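Local coordinates for protein ICChI, a glycosylated chitinase (Ipomoea carnea, PDB 6IDN) that has chitinase and lysozyme activity, probably cleaving beta-1,4 links as a plant family 18 glycoside hydrolase, at residues Glu239-Pro242 against Thr243-Ala246. Residues are numbered along the deposited sequence; the frame is centred on the assembly and turned at random.
Sequences EVLP and TIKA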
loop_
_atom_site.group_PDB
_atom_site.type_symbol
_atom_site.label_atom_id
_atom_site.label_comp_id
_atom_site.label_asym_id
_atom_site.label_seq_id
_atom_site.Cartn_x
_atom_site.Cartn_y
_atom_site.Cartn_z
ATOM N N GLU A 239 -21.434 4.953 -11.263
ATOM C CA GLU A 239 -20.708 5.739 -12.257
ATOM C C GLU A 239 -19.305 5.243 -12.555
ATOM O O GLU A 239 -18.796 5.524 -13.640
ATOM C CB GLU A 239 -20.582 7.199 -11.806
ATOM C CG GLU A 239 -21.909 7.884 -11.581
ATOM C CD GLU A 239 -21.793 9.167 -10.793
ATOM O OE1 GLU A 239 -20.700 9.777 -10.818
ATOM O OE2 GLU A 239 -22.805 9.578 -10.176
ATOM N N VAL A 240 -18.644 4.562 -11.614
ATOM C CA VAL A 240 -17.215 4.302 -11.759
ATOM C C VAL A 240 -16.910 2.813 -11.861
ATOM O O VAL A 240 -16.283 2.368 -12.831
ATOM C CB VAL A 240 -16.439 4.930 -10.591
ATOM C CG1 VAL A 240 -14.961 4.527 -10.655
ATOM C CG2 VAL A 240 -16.597 6.434 -10.625
ATOM N N LEU A 241 -17.326 2.038 -10.859
ATOM C CA LEU A 241 -17.002 0.609 -10.844
ATOM C C LEU A 241 -17.352 -0.116 -12.138
ATOM O O LEU A 241 -16.491 -0.844 -12.656
ATOM C CB LEU A 241 -17.666 -0.064 -9.633
ATOM C CG LEU A 241 -16.996 0.289 -8.296
ATOM C CD1 LEU A 241 -17.713 -0.366 -7.139
ATOM C CD2 LEU A 241 -15.538 -0.116 -8.298
ATOM N N PRO A 242 -18.547 0.030 -12.720
ATOM C CA PRO A 242 -18.840 -0.738 -13.947
ATOM C C PRO A 242 -17.942 -0.366 -15.116
ATOM O O PRO A 242 -17.712 -1.201 -15.999
ATOM C CB PRO A 242 -20.307 -0.402 -14.233
ATOM C CG PRO A 242 -20.854 0.168 -12.963
ATOM C CD PRO A 242 -19.703 0.843 -12.291
ATOM N N THR A 243 -17.417 0.859 -15.146
ATOM C CA THR A 243 -16.513 1.264 -16.218
ATOM C C THR A 243 -15.110 0.691 -16.014
ATOM O O THR A 243 -14.541 0.086 -16.932
ATOM C CB THR A 243 -16.467 2.796 -16.317
ATOM O OG1 THR A 243 -17.775 3.307 -16.658
ATOM C CG2 THR A 243 -15.459 3.227 -17.396
ATOM N N ILE A 244 -14.535 0.846 -14.815
ATOM C CA ILE A 244 -13.156 0.386 -14.633
ATOM C C ILE A 244 -13.060 -1.132 -14.593
ATOM O O ILE A 244 -11.991 -1.683 -14.879
ATOM C CB ILE A 244 -12.492 0.991 -13.379
ATOM C CG1 ILE A 244 -13.193 0.555 -12.090
ATOM C CG2 ILE A 244 -12.401 2.516 -13.494
ATOM C CD1 ILE A 244 -12.461 1.057 -10.812
ATOM N N LYS A 245 -14.153 -1.831 -14.280
ATOM C CA LYS A 245 -14.113 -3.292 -14.311
ATOM C C LYS A 245 -13.896 -3.842 -15.717
ATOM O O LYS A 245 -13.582 -5.030 -15.862
ATOM C CB LYS A 245 -15.414 -3.873 -13.765
ATOM C CG LYS A 245 -15.555 -3.878 -12.250
ATOM C CD LYS A 245 -16.992 -4.260 -11.929
ATOM C CE LYS A 245 -17.185 -4.933 -10.576
ATOM N NZ LYS A 245 -18.655 -4.997 -10.259
ATOM N N ALA A 246 -14.079 -3.023 -16.757
ATOM C CA ALA A 246 -13.823 -3.499 -18.112
ATOM C C ALA A 246 -12.334 -3.617 -18.408
ATOM O O ALA A 246 -11.955 -4.313 -19.354
ATOM C CB ALA A 246 -14.494 -2.579 -19.135
#
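The C-terminal part of helix 233-244, the helix of a beta-alpha-beta unit between strands 213-219 and 250-256, brings V240 and L241 against I244. A kink enters at P242, whose ring nitrogen carries no hydrogen and leaves the preceding turn one bond short. Beyond it the i to i+4 helical bonds resume: I244 N binds V240 O at 3.1 Å, nearly straight at 167°, while T243 N reaches the same oxygen through a weak, bent bond. K245 N follows with a 3.0 Å bond to L241 O, and the CG of K245 lies 3.2 Å from that carbonyl oxygen; the extended lysine chain takes NZ to a hydrogen bond with D271 O.

With CG1 of I244 set between its backbone N and carbonyl carbon (chi1 64°), CD1 lies 4.1 Å from L241 CD2 and 4.3 Å from V240 CG1. L216, Y250 and W202 also pack on I244, so an alanine here would probably leave a gap facing both V240 and L241 and weaken the helix's grip on the strands and on helix 196-206. Such an apolar helix face, laid against parallel strands while P242 and A246 face solvent, typifies the outer layer of a TIM barrel.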